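PDB 5MXZ: cytochrome c-552 Ks_3358, which probably carries electrons as a small c-type cytochrome with one covalently attached heme c. Local coordinates for residues I3-T15 against L68-V80. The protein carries 1 engineered substitution. Sequence-based numbering, arbitrary orientation.
Sequences IDGMKLFLQHCKT and LTPEEVKALVPVV. Engineered in segment 3-15: F9 (natural residue Tyr). With ZN (zinc ion), chain J; HEC (heme c), chain B; EDO (1,2-ethanediol), chain N; EDO (1,2-ethanediol), chain P.
F9 O, at the end of helix 5-12, accepts from both C13 N and K14 N, each at 2.9 Å, and the ring of the same residue, an engineered phenylalanine, meets L76 and V79 across the contact. V79 spreads its two methyls, CG1 to F9 and CG2 to the backbone of G5 and M6; a beta-branched residue suits the place because it fills both. Its chi1 of -180° sends CG1 to the ring in an off-centre CH-pi contact, 4.0 Å from the centroid. The backbones come nearest at G5 and A75, their CA atoms 4.8 Å apart, an approach that glycine, having no side chain, allows. This packing of helix 5-12 against helices 70-75 and 77-80, N-terminal against C-terminal, is the hallmark of the cytochrome c fold, and here it lies beside the heme. L76 joins helix 5-12 to the heme: CD2 reaches the edge of the F9 ring, near its plane, whereas CD1 approaches the heme. E72 lays its aliphatic stem against L8, CB lying 3.8 Å from L8 CD1. Its OE1 accepts from T69 N through the anti lone pair (168°), and T69 OG1 accepts in turn from E72 N, a capping box that starts helix 70-75; glutamate suits because it caps with its end and packs with its stem. V73, pointing away from helix 5-12, packs on I50 and I53 of helix 46-55, and V77 touches D46. C13 SG is bonded to heme CAB. H12 NE2 binds a zinc ion at 2.4 Å, while L68 CD2 makes an off-centre CH-pi contact with the H12 ring, 4.3 Å from its centroid.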
loop_
_atom_site.group_PDB
_atom_site.type_symbol
_atom_site.label_atom_id
_atom_site.label_comp_id
_atom_site.label_asym_id
_atom_site.label_seq_id
_atom_site.Cartn_x
_atom_site.Cartn_y
_atom_site.Cartn_z
ATOM N N ILE A 3 1.745 17.100 -3.210
ATOM C CA ILE A 3 1.219 15.712 -3.019
ATOM C C ILE A 3 1.442 15.253 -1.576
ATOM O O ILE A 3 2.583 15.135 -1.119
ATOM C CB ILE A 3 1.860 14.699 -4.012
ATOM C CG1 ILE A 3 1.623 15.126 -5.467
ATOM C CG2 ILE A 3 1.302 13.298 -3.791
ATOM C CD1 ILE A 3 2.575 14.505 -6.470
ATOM N N ASP A 4 0.342 14.993 -0.872
ATOM C CA ASP A 4 0.389 14.435 0.476
ATOM C C ASP A 4 0.171 12.923 0.394
ATOM O O ASP A 4 -0.940 12.457 0.114
ATOM C CB ASP A 4 -0.654 15.107 1.386
ATOM C CG ASP A 4 -0.486 14.745 2.870
ATOM O OD1 ASP A 4 -0.028 13.626 3.207
ATOM O OD2 ASP A 4 -0.837 15.594 3.718
ATOM N N GLY A 5 1.249 12.178 0.634
ATOM C CA GLY A 5 1.244 10.715 0.599
ATOM C C GLY A 5 0.296 10.080 1.600
ATOM O O GLY A 5 -0.424 9.136 1.256
ATOM N N MET A 6 0.290 10.603 2.830
ATOM C CA MET A 6 -0.580 10.087 3.891
ATOM C C MET A 6 -2.061 10.341 3.594
ATOM O O MET A 6 -2.898 9.474 3.870
ATOM C CB MET A 6 -0.172 10.636 5.270
ATOM C CG MET A 6 -0.953 10.079 6.466
ATOM S SD MET A 6 -1.123 8.278 6.544
ATOM C CE MET A 6 0.424 7.817 7.317
ATOM N N LYS A 7 -2.369 11.509 3.018
ATOM C CA LYS A 7 -3.743 11.848 2.603
ATOM C C LYS A 7 -4.258 10.871 1.538
ATOM O O LYS A 7 -5.408 10.432 1.602
ATOM C CB LYS A 7 -3.850 13.314 2.133
ATOM C CG LYS A 7 -5.257 13.738 1.708
ATOM C CD LYS A 7 -5.554 15.212 1.960
ATOM C CE LYS A 7 -7.024 15.506 1.673
ATOM N NZ LYS A 7 -7.442 16.897 2.014
ATOM N N LEU A 8 -3.390 10.520 0.583
ATOM C CA LEU A 8 -3.699 9.502 -0.429
ATOM C C LEU A 8 -3.945 8.132 0.194
ATOM O O LEU A 8 -4.859 7.418 -0.224
ATOM C CB LEU A 8 -2.583 9.405 -1.480
ATOM C CG LEU A 8 -2.354 10.580 -2.430
ATOM C CD1 LEU A 8 -1.006 10.407 -3.113
ATOM C CD2 LEU A 8 -3.478 10.725 -3.452
ATOM N N PHE A 9 -3.138 7.780 1.199
ATOM C CA PHE A 9 -3.259 6.497 1.893
ATOM C C PHE A 9 -4.584 6.383 2.645
ATOM O O PHE A 9 -5.230 5.338 2.609
ATOM C CB PHE A 9 -2.085 6.279 2.851
ATOM C CG PHE A 9 -1.998 4.879 3.401
ATOM C CD1 PHE A 9 -1.282 3.888 2.719
ATOM C CD2 PHE A 9 -2.618 4.547 4.607
ATOM C CE1 PHE A 9 -1.194 2.593 3.223
ATOM C CE2 PHE A 9 -2.539 3.252 5.111
ATOM C CZ PHE A 9 -1.825 2.275 4.419
ATOM N N LEU A 10 -4.968 7.465 3.324
ATOM C CA LEU A 10 -6.223 7.530 4.073
ATOM C C LEU A 10 -7.441 7.459 3.149
ATOM O O LEU A 10 -8.470 6.885 3.517
ATOM C CB LEU A 10 -6.267 8.794 4.954
ATOM C CG LEU A 10 -5.226 8.979 6.075
ATOM C CD1 LEU A 10 -5.264 10.387 6.657
ATOM C CD2 LEU A 10 -5.369 7.937 7.178
ATOM N N GLN A 11 -7.298 8.027 1.950
ATOM C CA GLN A 11 -8.339 8.026 0.918
ATOM C C GLN A 11 -8.497 6.682 0.209
ATOM O O GLN A 11 -9.621 6.277 -0.096
ATOM C CB GLN A 11 -8.050 9.101 -0.138
ATOM C CG GLN A 11 -8.410 10.531 0.254
ATOM C CD GLN A 11 -7.812 11.594 -0.674
ATOM O OE1 GLN A 11 -7.043 11.294 -1.599
ATOM N NE2 GLN A 11 -8.168 12.852 -0.424
ATOM N N HIS A 12 -7.378 6.001 -0.062
ATOM C CA HIS A 12 -7.363 4.869 -1.002
ATOM C C HIS A 12 -6.958 3.503 -0.442
ATOM O O HIS A 12 -7.245 2.481 -1.068
ATOM C CB HIS A 12 -6.466 5.189 -2.204
ATOM C CG HIS A 12 -6.914 6.377 -2.999
ATOM N ND1 HIS A 12 -7.989 6.335 -3.859
ATOM C CD2 HIS A 12 -6.429 7.640 -3.064
ATOM C CE1 HIS A 12 -8.147 7.520 -4.424
ATOM N NE2 HIS A 12 -7.212 8.330 -3.958
ATOM N N CYS A 13 -6.289 3.479 0.708
ATOM C CA CYS A 13 -5.609 2.258 1.169
ATOM C C CYS A 13 -6.011 1.792 2.564
ATOM O O CYS A 13 -5.972 0.593 2.856
ATOM C CB CYS A 13 -4.088 2.446 1.129
ATOM S SG CYS A 13 -3.430 3.426 -0.248
ATOM N N LYS A 14 -6.380 2.758 3.408
ATOM C CA LYS A 14 -6.717 2.567 4.824
ATOM C C LYS A 14 -7.792 1.495 5.085
ATOM O O LYS A 14 -7.734 0.807 6.114
ATOM C CB LYS A 14 -7.108 3.932 5.429
ATOM C CG LYS A 14 -7.758 3.933 6.803
ATOM C CD LYS A 14 -8.427 5.274 7.077
ATOM C CE LYS A 14 -9.838 5.110 7.635
ATOM N NZ LYS A 14 -9.896 4.370 8.929
ATOM N N THR A 15 -8.736 1.347 4.145
ATOM C CA THR A 15 -9.836 0.389 4.289
ATOM C C THR A 15 -9.363 -1.071 4.346
ATOM O O THR A 15 -10.035 -1.910 4.931
ATOM C CB THR A 15 -10.971 0.599 3.247
ATOM O OG1 THR A 15 -12.097 -0.215 3.598
ATOM C CG2 THR A 15 -10.523 0.263 1.816
ATOM N N LEU A 68 -4.361 6.899 -9.973
ATOM C CA LEU A 68 -3.229 7.661 -9.437
ATOM C C LEU A 68 -2.126 7.821 -10.471
ATOM O O LEU A 68 -1.864 6.906 -11.256
ATOM C CB LEU A 68 -2.661 6.993 -8.172
ATOM C CG LEU A 68 -3.591 6.717 -6.979
ATOM C CD1 LEU A 68 -2.867 5.873 -5.944
ATOM C CD2 LEU A 68 -4.123 7.998 -6.343
ATOM N N THR A 69 -1.484 8.988 -10.464
ATOM C CA THR A 69 -0.343 9.254 -11.347
ATOM C C THR A 69 0.885 8.516 -10.778
ATOM O O THR A 69 0.871 8.142 -9.598
ATOM C CB THR A 69 -0.046 10.769 -11.459
ATOM O OG1 THR A 69 0.392 11.272 -10.191
ATOM C CG2 THR A 69 -1.285 11.554 -11.922
ATOM N N PRO A 70 1.938 8.292 -11.603
ATOM C CA PRO A 70 3.188 7.734 -11.052
ATOM C C PRO A 70 3.765 8.494 -9.846
ATOM O O PRO A 70 4.291 7.855 -8.925
ATOM C CB PRO A 70 4.144 7.787 -12.245
ATOM C CG PRO A 70 3.239 7.578 -13.417
ATOM C CD PRO A 70 1.988 8.345 -13.081
ATOM N N GLU A 71 3.657 9.828 -9.854
ATOM C CA GLU A 71 4.098 10.680 -8.736
ATOM C C GLU A 71 3.314 10.376 -7.460
ATOM O O GLU A 71 3.887 10.291 -6.372
ATOM C CB GLU A 71 3.956 12.170 -9.083
ATOM C CG GLU A 71 4.811 12.647 -10.254
ATOM C CD GLU A 71 4.129 12.550 -11.612
ATOM O OE1 GLU A 71 4.436 13.403 -12.463
ATOM O OE2 GLU A 71 3.298 11.640 -11.867
ATOM N N GLU A 72 2.001 10.208 -7.605
ATOM C CA GLU A 72 1.138 9.893 -6.476
ATOM C C GLU A 72 1.436 8.500 -5.907
ATOM O O GLU A 72 1.507 8.338 -4.688
ATOM C CB GLU A 72 -0.331 10.048 -6.862
ATOM C CG GLU A 72 -0.750 11.502 -6.991
ATOM C CD GLU A 72 -2.186 11.668 -7.441
ATOM O OE1 GLU A 72 -2.655 10.884 -8.296
ATOM O OE2 GLU A 72 -2.838 12.603 -6.941
ATOM N N VAL A 73 1.640 7.522 -6.794
ATOM C CA VAL A 73 2.040 6.156 -6.401
ATOM C C VAL A 73 3.402 6.167 -5.683
ATOM O O VAL A 73 3.561 5.513 -4.653
ATOM C CB VAL A 73 2.025 5.178 -7.606
ATOM C CG1 VAL A 73 2.573 3.807 -7.225
ATOM C CG2 VAL A 73 0.610 5.033 -8.158
ATOM N N LYS A 74 4.362 6.928 -6.212
ATOM C CA LYS A 74 5.680 7.062 -5.577
ATOM C C LYS A 74 5.580 7.691 -4.175
ATOM O O LYS A 74 6.256 7.242 -3.246
ATOM C CB LYS A 74 6.657 7.843 -6.466
ATOM C CG LYS A 74 8.071 7.908 -5.896
ATOM C CD LYS A 74 9.095 8.354 -6.914
ATOM C CE LYS A 74 10.452 8.504 -6.250
ATOM N NZ LYS A 74 11.531 8.639 -7.260
ATOM N N ALA A 75 4.717 8.698 -4.030
ATOM C CA ALA A 75 4.463 9.357 -2.736
ATOM C C ALA A 75 3.932 8.409 -1.648
ATOM O O ALA A 75 4.088 8.680 -0.450
ATOM C CB ALA A 75 3.514 10.528 -2.920
ATOM N N LEU A 76 3.309 7.310 -2.072
ATOM C CA LEU A 76 2.802 6.285 -1.150
ATOM C C LEU A 76 3.889 5.370 -0.580
ATOM O O LEU A 76 3.675 4.729 0.453
ATOM C CB LEU A 76 1.697 5.452 -1.822
ATOM C CG LEU A 76 0.316 6.104 -1.960
ATOM C CD1 LEU A 76 -0.489 5.391 -3.032
ATOM C CD2 LEU A 76 -0.448 6.120 -0.639
ATOM N N VAL A 77 5.043 5.301 -1.249
ATOM C CA VAL A 77 6.150 4.424 -0.808
ATOM C C VAL A 77 6.620 4.733 0.637
ATOM O O VAL A 77 6.632 3.809 1.455
ATOM C CB VAL A 77 7.323 4.331 -1.834
ATOM C CG1 VAL A 77 8.462 3.459 -1.310
ATOM C CG2 VAL A 77 6.837 3.768 -3.161
ATOM N N PRO A 78 6.960 6.013 0.966
ATOM C CA PRO A 78 7.376 6.271 2.364
ATOM C C PRO A 78 6.273 6.081 3.415
ATOM O O PRO A 78 6.581 5.963 4.606
ATOM C CB PRO A 78 7.863 7.726 2.340
ATOM C CG PRO A 78 7.280 8.326 1.117
ATOM C CD PRO A 78 7.150 7.215 0.123
ATOM N N VAL A 79 5.010 6.058 2.981
ATOM C CA VAL A 79 3.896 5.720 3.870
ATOM C C VAL A 79 3.914 4.214 4.188
ATOM O O VAL A 79 3.878 3.823 5.360
ATOM C CB VAL A 79 2.528 6.177 3.302
ATOM C CG1 VAL A 79 1.402 5.806 4.257
ATOM C CG2 VAL A 79 2.523 7.683 3.048
ATOM N N VAL A 80 3.987 3.390 3.140
ATOM C CA VAL A 80 4.098 1.927 3.255
ATOM C C VAL A 80 5.315 1.539 4.113
ATOM O O VAL A 80 5.236 0.627 4.954
ATOM C CB VAL A 80 4.151 1.254 1.854
ATOM C CG1 VAL A 80 4.542 -0.217 1.942
ATOM C CG2 VAL A 80 2.812 1.395 1.132
HETATM ZN ZN ZN J . -7.985 10.534 -4.286
HETATM FE FE HEC B . -2.946 -3.340 -1.010
HETATM C CHA HEC B . -0.954 -6.141 -1.143
HETATM C CHB HEC B . -0.165 -1.327 -0.853
HETATM C CHC HEC B . -4.968 -0.585 -1.474
HETATM C CHD HEC B . -5.677 -5.287 -0.348
HETATM N NA HEC B . -0.886 -3.684 -1.027
HETATM C C1A HEC B . -0.250 -4.863 -1.006
HETATM C C2A HEC B . 1.225 -4.790 -0.977
HETATM C C3A HEC B . 1.478 -3.346 -0.898
HETATM C C4A HEC B . 0.102 -2.779 -0.924
HETATM C CMA HEC B . 2.808 -2.633 -0.826
HETATM C CAA HEC B . 2.178 -5.956 -0.959
HETATM C CBA HEC B . 3.022 -6.218 -2.178
HETATM C CGA HEC B . 4.030 -7.279 -1.781
HETATM O O1A HEC B . 4.005 -7.795 -0.641
HETATM O O2A HEC B . 4.870 -7.612 -2.626
HETATM N NB HEC B . -2.618 -1.281 -1.168
HETATM C C1B HEC B . -1.436 -0.623 -1.058
HETATM C C2B HEC B . -1.503 0.860 -1.193
HETATM C C3B HEC B . -2.949 1.039 -1.382
HETATM C C4B HEC B . -3.533 -0.312 -1.330
HETATM C CMB HEC B . -0.392 1.876 -1.128
HETATM C CAB HEC B . -3.686 2.292 -1.604
HETATM C CBB HEC B . -3.428 2.989 -2.922
HETATM N NC HEC B . -5.005 -2.987 -0.948
HETATM C C1C HEC B . -5.664 -1.819 -1.091
HETATM C C2C HEC B . -7.145 -1.891 -0.927
HETATM C C3C HEC B . -7.324 -3.314 -0.605
HETATM C C4C HEC B . -5.958 -3.877 -0.615
HETATM C CMC HEC B . -8.165 -0.787 -1.053
HETATM C CAC HEC B . -8.597 -4.030 -0.279
HETATM C CBC HEC B . -9.697 -4.076 -1.309
HETATM N ND HEC B . -3.263 -5.386 -0.816
HETATM C C1D HEC B . -4.421 -6.019 -0.551
HETATM C C2D HEC B . -4.334 -7.494 -0.481
HETATM C C3D HEC B . -2.906 -7.746 -0.712
HETATM C C4D HEC B . -2.370 -6.381 -0.891
HETATM C CMD HEC B . -5.431 -8.492 -0.215
HETATM C CAD HEC B . -2.159 -9.048 -0.801
HETATM C CBD HEC B . -1.994 -9.296 -2.309
HETATM C CGD HEC B . -0.566 -9.544 -2.773
HETATM O O1D HEC B . -0.386 -9.947 -3.948
HETATM O O2D HEC B . 0.405 -9.353 -2.004
HETATM C C1 EDO N . 2.322 2.087 8.120
HETATM O O1 EDO N . 3.147 1.172 7.391
HETATM C C2 EDO N . 1.178 2.559 7.230
HETATM O O2 EDO N . 0.437 1.422 6.778
HETATM C C1 EDO P . -5.437 11.958 -9.968
HETATM O O1 EDO P . -4.981 13.116 -10.674
HETATM C C2 EDO P . -6.230 12.407 -8.748
HETATM O O2 EDO P . -5.351 12.467 -7.621
#